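Local coordinates for protein transcriptional regulator (NtrC family) (Aquifex aeolicus, PDB 3DZD) that probably activates sigma54-dependent transcription as an NtrC-family response regulator, coupling a receiver domain to a nucleotide-binding AAA+ ATPase domain, and is seen here in its inactive state, at residues A[30-33]-A[34-37]; A[77-80]-A[81-85]; A[60-63]-A[64-67]; A[275-279]-A[280-284]. All coordinates share one frame; numbering follows the deposited sequence.

Contact 1 of 4, residues A[30-33]-A[34-37]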
loop_
_atom_site.group_PDB
_atom_site.type_symbol
_atom_site.label_atom_id
_atom_site.label_comp_id
_atom_site.label_asym_id
_atom_site.label_seq_id
_atom_site.Cartn_x
_atom_site.Cartn_y
_atom_site.Cartn_z
ATOM N N ALA A 30 21.874 13.739 -24.690
ATOM C CA ALA A 30 22.818 14.801 -24.368
ATOM C C ALA A 30 24.228 14.310 -24.666
ATOM O O ALA A 30 24.603 13.206 -24.276
ATOM C CB ALA A 30 22.694 15.204 -22.917
ATOM N N LYS A 31 25.010 15.130 -25.356
ATOM C CA LYS A 31 26.324 14.705 -25.820
ATOM C C LYS A 31 27.450 15.186 -24.906
ATOM O O LYS A 31 28.607 14.809 -25.083
ATOM C CB LYS A 31 26.545 15.176 -27.258
ATOM C CG LYS A 31 25.489 14.664 -28.228
ATOM C CD LYS A 31 25.546 15.398 -29.562
ATOM C CE LYS A 31 24.421 14.960 -30.499
ATOM N NZ LYS A 31 24.458 15.696 -31.800
ATOM N N THR A 32 27.101 16.012 -23.927
ATOM C CA THR A 32 28.063 16.503 -22.954
ATOM C C THR A 32 27.391 16.584 -21.594
ATOM O O THR A 32 26.162 16.620 -21.506
ATOM C CB THR A 32 28.572 17.903 -23.327
ATOM O OG1 THR A 32 27.453 18.782 -23.493
ATOM C CG2 THR A 32 29.366 17.860 -24.624
ATOM N N LEU A 33 28.186 16.610 -20.531
ATOM C CA LEU A 33 27.632 16.825 -19.204
ATOM C C LEU A 33 26.942 18.180 -19.127
ATOM O O LEU A 33 25.961 18.350 -18.401
ATOM C CB LEU A 33 28.713 16.706 -18.132
ATOM C CG LEU A 33 28.743 15.356 -17.416
ATOM C CD1 LEU A 33 28.371 14.240 -18.372
ATOM C CD2 LEU A 33 30.095 15.101 -16.776
ATOM N N ARG A 34 27.449 19.140 -19.893
ATOM C CA ARG A 34 26.858 20.469 -19.931
ATOM C C ARG A 34 25.440 20.405 -20.481
ATOM O O ARG A 34 24.494 20.841 -19.829
ATOM C CB ARG A 34 27.703 21.411 -20.783
ATOM C CG ARG A 34 27.181 22.833 -20.830
ATOM C CD ARG A 34 28.165 23.735 -21.547
ATOM N NE ARG A 34 27.671 25.099 -21.704
ATOM C CZ ARG A 34 27.995 26.111 -20.906
ATOM N NH1 ARG A 34 28.813 25.916 -19.880
ATOM N NH2 ARG A 34 27.499 27.320 -21.134
ATOM N N GLU A 35 25.305 19.862 -21.686
ATOM C CA GLU A 35 24.006 19.722 -22.334
ATOM C C GLU A 35 23.044 18.910 -21.467
ATOM O O GLU A 35 21.843 19.174 -21.429
ATOM C CB GLU A 35 24.178 19.056 -23.699
ATOM C CG GLU A 35 22.962 19.125 -24.601
ATOM C CD GLU A 35 23.123 18.279 -25.857
ATOM O OE1 GLU A 35 24.278 17.960 -26.220
ATOM O OE2 GLU A 35 22.097 17.931 -26.483
ATOM N N ALA A 36 23.575 17.922 -20.760
ATOM C CA ALA A 36 22.734 17.083 -19.928
ATOM C C ALA A 36 22.115 17.908 -18.808
ATOM O O ALA A 36 20.896 17.907 -18.635
ATOM C CB ALA A 36 23.527 15.917 -19.365
ATOM N N GLU A 37 22.959 18.610 -18.054
ATOM C CA GLU A 37 22.499 19.440 -16.939
ATOM C C GLU A 37 21.358 20.342 -17.372
ATOM O O GLU A 37 20.376 20.521 -16.653
ATOM C CB GLU A 37 23.649 20.284 -16.395
ATOM C CG GLU A 37 24.765 19.463 -15.787
ATOM C CD GLU A 37 25.943 20.308 -15.352
ATOM O OE1 GLU A 37 26.117 21.418 -15.900
ATOM O OE2 GLU A 37 26.701 19.856 -14.467
HETATM O O HOH W 1 26.273 19.682 -26.281
#
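With chi1 at 55°, Thr32 sets OG1 between its own backbone N and carbonyl carbon, from where the hydroxyl meets Glu35 N at 3.0 Å. Glu35 answers in the other direction: CG stands opposite its backbone N (chi1 -167°) and the chain stays extended, which carries the carboxylate back along the loop to Lys31. There OE1 of Glu35 accepts from Lys31 N at 3.0 Å, the donor standing 66° out of the carboxylate plane. A water bridges the two side chains, donating to Glu35 OE1 and lying 3.2 Å from Thr32 OG1. This is an N-cap at the junction of strand 26-30 and helix 33-42 in the CheY-like receiver domain. Threonine suits the cap because its short hydroxyl can replace a missing helical acceptor, while the glutamate charge probably interacts well with the helix dipole. The amides of Leu33 and Arg34 are taken by the carboxylate of Asp56, and Lys39 pairs with Glu35 OE2. Regular helical bonding then begins with Ala36 N to Thr32 O at 3.0 Å. On the buried side Ala30 CB lies 3.7 Å from Ala36 CB, two small methyls that let strand end and helix come close, and Leu33 and Ala36 both touch Phe62 of helix 62-69.

Contact 2 of 4, residues A[77-80]-A[81-85]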
loop_
_atom_site.group_PDB
_atom_site.type_symbol
_atom_site.label_atom_id
_atom_site.label_comp_id
_atom_site.label_asym_id
_atom_site.label_seq_id
_atom_site.Cartn_x
_atom_site.Cartn_y
_atom_site.Cartn_z
ATOM N N VAL A 77 24.128 3.221 -15.699
ATOM C CA VAL A 77 25.396 3.657 -16.268
ATOM C C VAL A 77 25.884 2.705 -17.354
ATOM O O VAL A 77 25.601 1.509 -17.327
ATOM C CB VAL A 77 26.485 3.889 -15.191
ATOM C CG1 VAL A 77 26.146 5.121 -14.363
ATOM C CG2 VAL A 77 26.636 2.667 -14.302
ATOM N N ILE A 78 26.588 3.259 -18.330
ATOM C CA ILE A 78 27.216 2.461 -19.369
ATOM C C ILE A 78 28.714 2.524 -19.153
ATOM O O ILE A 78 29.290 3.608 -19.124
ATOM C CB ILE A 78 26.887 2.999 -20.767
ATOM C CG1 ILE A 78 25.417 2.743 -21.098
ATOM C CG2 ILE A 78 27.765 2.340 -21.802
ATOM C CD1 ILE A 78 25.003 3.281 -22.445
ATOM N N THR A 79 29.342 1.365 -18.982
ATOM C CA THR A 79 30.784 1.324 -18.761
ATOM C C THR A 79 31.526 0.525 -19.827
ATOM O O THR A 79 31.009 -0.459 -20.362
ATOM C CB THR A 79 31.136 0.748 -17.384
ATOM O OG1 THR A 79 32.520 0.993 -17.116
ATOM C CG2 THR A 79 30.868 -0.753 -17.342
ATOM N N GLY A 80 32.748 0.960 -20.123
ATOM C CA GLY A 80 33.590 0.291 -21.096
ATOM C C GLY A 80 33.817 -1.163 -20.740
ATOM O O GLY A 80 33.579 -1.584 -19.607
ATOM N N HIS A 81 34.282 -1.937 -21.712
ATOM C CA HIS A 81 34.505 -3.356 -21.496
ATOM C C HIS A 81 35.609 -3.587 -20.473
ATOM O O HIS A 81 36.650 -2.938 -20.512
ATOM C CB HIS A 81 34.847 -4.050 -22.813
ATOM C CG HIS A 81 34.745 -5.541 -22.747
ATOM N ND1 HIS A 81 33.538 -6.198 -22.638
ATOM C CD2 HIS A 81 35.697 -6.501 -22.769
ATOM C CE1 HIS A 81 33.752 -7.500 -22.594
ATOM N NE2 HIS A 81 35.053 -7.713 -22.673
ATOM N N GLY A 82 35.368 -4.511 -19.550
ATOM C CA GLY A 82 36.353 -4.860 -18.547
ATOM C C GLY A 82 36.380 -3.901 -17.374
ATOM O O GLY A 82 36.613 -4.303 -16.234
ATOM N N SER A 83 36.148 -2.625 -17.650
ATOM C CA SER A 83 36.133 -1.624 -16.596
ATOM C C SER A 83 34.792 -1.615 -15.868
ATOM O O SER A 83 33.876 -0.893 -16.240
ATOM C CB SER A 83 36.451 -0.239 -17.161
ATOM O OG SER A 83 35.658 0.039 -18.300
ATOM N N VAL A 84 34.686 -2.433 -14.826
ATOM C CA VAL A 84 33.480 -2.488 -14.014
ATOM C C VAL A 84 33.783 -2.114 -12.564
ATOM O O VAL A 84 32.990 -2.380 -11.664
ATOM C CB VAL A 84 32.813 -3.881 -14.072
ATOM C CG1 VAL A 84 31.989 -4.027 -15.348
ATOM C CG2 VAL A 84 33.864 -4.983 -13.971
ATOM N N ASP A 85 34.942 -1.507 -12.344
ATOM C CA ASP A 85 35.266 -0.947 -11.039
ATOM C C ASP A 85 34.607 0.419 -10.963
ATOM O O ASP A 85 34.112 0.836 -9.917
ATOM C CB ASP A 85 36.778 -0.812 -10.877
ATOM C CG ASP A 85 37.507 -2.103 -11.166
ATOM O OD1 ASP A 85 36.919 -3.180 -10.937
ATOM O OD2 ASP A 85 38.668 -2.040 -11.620
#
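The loop that leaves strand 74-79 of the receiver domain folds back so that Ser83 meets Thr79, the last residue of the strand. Thr79 holds OG1 opposite its backbone N and beside its carbonyl carbon (chi1 -168°), and the hydroxyl donates to Ser83 O. The modelled separation of 2.5 Å between Thr79 OG1 and Ser83 O is very short, and its exact value is doubtful. The methyl of the same residue makes the apolar half of the contact, Thr79 CG2 lying 4.0 Å from Val84 CG1, with the two side chains crossing at about a right angle. A valine in place of Thr79 would probably leave Ser83 O without its hydroxyl donor and the loop less firmly tied to the strand. By its place at the end of the fourth sheet strand, Thr79 probably corresponds to the conserved Ser/Thr of CheY-like receivers, whose hydroxyl typically turns to the phosphoryl group on activation; its engagement with the loop is consistent with the inactive state. Ser83 OG gives a weak bond of 2.9 Å to Gly80 O, and a side chain on Gly80 would crowd that hydroxyl. Ser83 centres an inverse gamma turn, and Gly82 before it takes a positive phi (82°) that other residues adopt less readily. At the start of the loop, His81 ND1 bonds to Lys101 O and Gly82 N to Glu100.

Contact 3 of 4, residues A[60-63]-A[64-67]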
loop_
_atom_site.group_PDB
_atom_site.type_symbol
_atom_site.label_atom_id
_atom_site.label_comp_id
_atom_site.label_asym_id
_atom_site.label_seq_id
_atom_site.Cartn_x
_atom_site.Cartn_y
_atom_site.Cartn_z
ATOM N N VAL A 60 30.840 9.460 -13.504
ATOM C CA VAL A 60 30.425 8.885 -12.226
ATOM C C VAL A 60 29.908 9.955 -11.259
ATOM O O VAL A 60 28.778 9.876 -10.770
ATOM C CB VAL A 60 31.589 8.136 -11.551
ATOM C CG1 VAL A 60 31.134 7.516 -10.239
ATOM C CG2 VAL A 60 32.156 7.077 -12.487
ATOM N N ASN A 61 30.743 10.955 -10.984
ATOM C CA ASN A 61 30.385 12.027 -10.059
ATOM C C ASN A 61 29.137 12.785 -10.492
ATOM O O ASN A 61 28.403 13.317 -9.657
ATOM C CB ASN A 61 31.554 12.998 -9.881
ATOM C CG ASN A 61 32.749 12.350 -9.208
ATOM O OD1 ASN A 61 32.601 11.398 -8.437
ATOM N ND2 ASN A 61 33.943 12.862 -9.495
ATOM N N PHE A 62 28.900 12.836 -11.799
ATOM C CA PHE A 62 27.708 13.490 -12.330
ATOM C C PHE A 62 26.430 12.890 -11.752
ATOM O O PHE A 62 25.386 13.534 -11.728
ATOM C CB PHE A 62 27.671 13.403 -13.853
ATOM C CG PHE A 62 26.572 14.208 -14.469
ATOM C CD1 PHE A 62 26.714 15.574 -14.643
ATOM C CD2 PHE A 62 25.390 13.606 -14.862
ATOM C CE1 PHE A 62 25.701 16.327 -15.205
ATOM C CE2 PHE A 62 24.371 14.356 -15.425
ATOM C CZ PHE A 62 24.530 15.720 -15.598
ATOM N N ILE A 63 26.513 11.647 -11.294
ATOM C CA ILE A 63 25.392 11.037 -10.606
ATOM C C ILE A 63 24.940 11.930 -9.453
ATOM O O ILE A 63 23.749 12.016 -9.160
ATOM C CB ILE A 63 25.744 9.634 -10.087
ATOM C CG1 ILE A 63 25.763 8.638 -11.246
ATOM C CG2 ILE A 63 24.752 9.186 -9.033
ATOM C CD1 ILE A 63 26.246 7.275 -10.854
ATOM N N ASP A 64 25.886 12.611 -8.810
ATOM C CA ASP A 64 25.541 13.515 -7.713
ATOM C C ASP A 64 24.702 14.690 -8.214
ATOM O O ASP A 64 23.773 15.134 -7.539
ATOM C CB ASP A 64 26.792 14.012 -6.982
ATOM C CG ASP A 64 27.490 12.910 -6.199
ATOM O OD1 ASP A 64 26.806 12.168 -5.458
ATOM O OD2 ASP A 64 28.729 12.794 -6.321
ATOM N N PHE A 65 25.021 15.187 -9.402
ATOM C CA PHE A 65 24.204 16.226 -10.007
ATOM C C PHE A 65 22.762 15.758 -10.143
ATOM O O PHE A 65 21.828 16.496 -9.836
ATOM C CB PHE A 65 24.734 16.608 -11.383
ATOM C CG PHE A 65 23.897 17.640 -12.076
ATOM C CD1 PHE A 65 24.272 18.972 -12.065
ATOM C CD2 PHE A 65 22.721 17.284 -12.713
ATOM C CE1 PHE A 65 23.499 19.927 -12.689
ATOM C CE2 PHE A 65 21.946 18.235 -13.346
ATOM C CZ PHE A 65 22.337 19.558 -13.333
ATOM N N ILE A 66 22.596 14.531 -10.623
ATOM C CA ILE A 66 21.283 13.927 -10.802
ATOM C C ILE A 66 20.609 13.704 -9.447
ATOM O O ILE A 66 19.412 13.969 -9.274
ATOM C CB ILE A 66 21.403 12.578 -11.559
ATOM C CG1 ILE A 66 21.958 12.806 -12.969
ATOM C CG2 ILE A 66 20.063 11.855 -11.612
ATOM C CD1 ILE A 66 22.467 11.557 -13.636
ATOM N N LYS A 67 21.387 13.208 -8.492
ATOM C CA LYS A 67 20.907 12.987 -7.134
ATOM C C LYS A 67 20.376 14.288 -6.545
ATOM O O LYS A 67 19.491 14.286 -5.689
ATOM C CB LYS A 67 22.048 12.452 -6.268
ATOM C CG LYS A 67 21.712 12.292 -4.796
ATOM C CD LYS A 67 22.975 12.251 -3.943
ATOM C CE LYS A 67 24.023 11.310 -4.525
ATOM N NZ LYS A 67 23.540 9.904 -4.592
#
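Phe62 and Phe65 point their side chains the same way, since each has CG opposite its backbone N (chi1 -172° and 178°). Their rings are nearly parallel, planes 8° apart, but slid so far that they barely overlap; the centroids are 5.0 Å apart. Instead, the methylene of Phe65 sits over a face of the Phe62 ring, CB lying 4.1 Å from its centroid in a CH-pi contact, while Phe62 CE1 lies over a face of the Phe65 ring. Ile66 completes the tight part, crossing Phe62 at about a right angle with CD1 3.8 Å from Phe62 CD2. Flat rings and branched aliphatics suit this side: Phe62 and Ile63 pack on Leu50 and Ile66 on Ile48 of strand 47-51, Phe65 on Glu37 of helix 33-42, Ile63 also on Ala90 of helix 85-93. On the looser side, exposed Asn61 meets Asp64 through the backbone: Asp64 N donates to Asn61 O at 2.7 Å. Exposed Lys67 bends its chain and gives NZ to Lys93 O. Ile66 N to Phe62 O and Lys67 N to Ile63 O are regular i to i+4 bonds. Apolar and polar faces like these typify an amphipathic helix packed on a CheY-like sheet.

Contact 4 of 4, residues A[275-279]-A[280-284]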
loop_
_atom_site.group_PDB
_atom_site.type_symbol
_atom_site.label_atom_id
_atom_site.label_comp_id
_atom_site.label_asym_id
_atom_site.label_seq_id
_atom_site.Cartn_x
_atom_site.Cartn_y
_atom_site.Cartn_z
ATOM N N GLU A 275 -3.559 -14.820 31.732
ATOM C CA GLU A 275 -3.075 -15.685 32.796
ATOM C C GLU A 275 -4.226 -16.475 33.415
ATOM O O GLU A 275 -4.046 -17.612 33.844
ATOM C CB GLU A 275 -2.356 -14.873 33.862
ATOM C CG GLU A 275 -0.858 -14.783 33.665
ATOM C CD GLU A 275 -0.192 -13.964 34.753
ATOM O OE1 GLU A 275 0.593 -14.542 35.534
ATOM O OE2 GLU A 275 -0.471 -12.743 34.834
ATOM N N GLU A 276 -5.412 -15.872 33.450
ATOM C CA GLU A 276 -6.599 -16.540 33.978
ATOM C C GLU A 276 -7.171 -17.540 32.982
ATOM O O GLU A 276 -7.722 -18.568 33.369
ATOM C CB GLU A 276 -7.674 -15.522 34.367
ATOM C CG GLU A 276 -7.215 -14.503 35.392
ATOM C CD GLU A 276 -6.456 -15.136 36.546
ATOM O OE1 GLU A 276 -5.558 -14.465 37.104
ATOM O OE2 GLU A 276 -6.750 -16.302 36.892
ATOM N N GLU A 277 -7.044 -17.231 31.698
ATOM C CA GLU A 277 -7.533 -18.113 30.649
ATOM C C GLU A 277 -6.715 -19.395 30.588
ATOM O O GLU A 277 -7.212 -20.437 30.162
ATOM C CB GLU A 277 -7.493 -17.406 29.299
ATOM C CG GLU A 277 -8.426 -16.228 29.205
ATOM C CD GLU A 277 -9.869 -16.626 29.454
ATOM O OE1 GLU A 277 -10.299 -17.682 28.938
ATOM O OE2 GLU A 277 -10.573 -15.882 30.170
ATOM N N ILE A 278 -5.457 -19.313 31.004
ATOM C CA ILE A 278 -4.587 -20.482 31.013
ATOM C C ILE A 278 -5.024 -21.447 32.097
ATOM O O ILE A 278 -5.077 -22.659 31.882
ATOM C CB ILE A 278 -3.127 -20.100 31.268
ATOM C CG1 ILE A 278 -2.542 -19.404 30.040
ATOM C CG2 ILE A 278 -2.315 -21.332 31.627
ATOM C CD1 ILE A 278 -1.269 -18.653 30.334
ATOM N N LYS A 279 -5.329 -20.898 33.265
ATOM C CA LYS A 279 -5.820 -21.698 34.376
ATOM C C LYS A 279 -7.098 -22.420 33.972
ATOM O O LYS A 279 -7.279 -23.595 34.273
ATOM C CB LYS A 279 -6.065 -20.817 35.598
ATOM C CG LYS A 279 -4.790 -20.355 36.289
ATOM C CD LYS A 279 -5.066 -19.190 37.231
ATOM C CE LYS A 279 -3.801 -18.731 37.946
ATOM N NZ LYS A 279 -3.999 -17.419 38.627
ATOM N N LYS A 280 -7.976 -21.712 33.274
ATOM C CA LYS A 280 -9.240 -22.281 32.827
ATOM C C LYS A 280 -9.048 -23.185 31.613
ATOM O O LYS A 280 -10.016 -23.693 31.046
ATOM C CB LYS A 280 -10.218 -21.156 32.504
ATOM C CG LYS A 280 -10.396 -20.189 33.662
ATOM C CD LYS A 280 -10.874 -18.826 33.201
ATOM C CE LYS A 280 -12.295 -18.872 32.692
ATOM N NZ LYS A 280 -12.737 -17.509 32.272
ATOM N N GLY A 281 -7.794 -23.375 31.215
ATOM C CA GLY A 281 -7.458 -24.220 30.086
ATOM C C GLY A 281 -8.004 -23.730 28.759
ATOM O O GLY A 281 -8.284 -24.532 27.874
ATOM N N ASN A 282 -8.153 -22.417 28.611
ATOM C CA ASN A 282 -8.663 -21.847 27.365
ATOM C C ASN A 282 -7.577 -21.190 26.518
ATOM O O ASN A 282 -7.860 -20.566 25.494
ATOM C CB ASN A 282 -9.772 -20.836 27.653
ATOM C CG ASN A 282 -10.894 -21.427 28.474
ATOM O OD1 ASN A 282 -11.103 -22.642 28.478
ATOM N ND2 ASN A 282 -11.627 -20.571 29.176
ATOM N N PHE A 283 -6.332 -21.328 26.957
ATOM C CA PHE A 283 -5.207 -20.736 26.248
ATOM C C PHE A 283 -3.904 -21.404 26.664
ATOM O O PHE A 283 -3.629 -21.557 27.856
ATOM C CB PHE A 283 -5.139 -19.230 26.508
ATOM C CG PHE A 283 -4.343 -18.481 25.488
ATOM C CD1 PHE A 283 -4.949 -17.995 24.339
ATOM C CD2 PHE A 283 -2.986 -18.278 25.663
ATOM C CE1 PHE A 283 -4.212 -17.304 23.385
ATOM C CE2 PHE A 283 -2.246 -17.591 24.713
ATOM C CZ PHE A 283 -2.859 -17.103 23.577
ATOM N N ARG A 284 -3.109 -21.800 25.674
ATOM C CA ARG A 284 -1.849 -22.489 25.929
ATOM C C ARG A 284 -0.898 -21.631 26.740
ATOM O O ARG A 284 -0.725 -20.444 26.477
ATOM C CB ARG A 284 -1.169 -22.889 24.621
ATOM C CG ARG A 284 -2.060 -23.634 23.645
ATOM C CD ARG A 284 -1.234 -24.068 22.454
ATOM N NE ARG A 284 -0.058 -24.815 22.890
ATOM C CZ ARG A 284 0.074 -26.130 22.754
ATOM N NH1 ARG A 284 -0.897 -26.835 22.181
ATOM N NH2 ARG A 284 1.173 -26.739 23.181
#
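The carboxylate of Glu277 and the amide of Asn282 cross obliquely, with their planes 31° apart. Asn282 ND2 donates to Glu277 OE1 at 3.2 Å; the acceptor lies only 6° out of the amide plane and is approached nearly along its C-O axis. The other carboxylate oxygen, OE2, faces Lys280 NZ at 3.4 Å in a weak bond that is also a salt bridge. Glu277 meets both because the bend at chi2 keeps its acid at the flank of the helix, where Lys280 and Asn282 turn back to meet it. Replacing it by an alanine would probably leave the Lys280 ammonium and the Asn282 amide without this shared partner, and Asn282 freer to turn. Beneath the side chains, helix 274-279 closes in a Schellman motif. Asn282 N bonds to Glu277 O at 2.7 Å and Gly281 N to Ile278 O at 2.9 Å, while Gly281, with phi 64°, takes the left-handed conformation that glycine reaches without strain. Long, flexible lysines suit this place, since each reaches back along the helix to a glutamate; Lys279 NZ makes a second weak salt bridge, to Glu276 OE2. On the less polar flank, Ile278 CG1 approaches Phe283 O at 3.3 Å, and Ile278 CA makes a CH...O contact with the same oxygen. The turn thus leads from helix 274-279 to helix 285-291, whose Tyr288 touches Ile278 and Phe283, while Gln239 of helix 236-248 holds Arg284 N and also packs against Phe283.

How the contacts relate
Contacts 1, 2 and 3 share the receiver domain, while contact 4 lies in the sigma-54 interaction domain, on the other side of the chain's centre and about 61 to 71 Å from them, centre to centre. Contacts 1 and 3 are partly buried and touch, their centres about 12 Å apart, because helices 33-42 and 62-69 pack side by side. Contacts 2 and 4 are surface contacts. Contact 3 meets contact 2 through Ile63 and Val77. The chemistry follows position: a helix start draws hydroxyl and acid groups in contact 1, a helix end brings glycine with acid-amide and acid-lysine pairs in contact 4, contact 3 is chiefly aromatic and aliphatic, and contact 2 relies on hydroxyls where a strand passes into a loop.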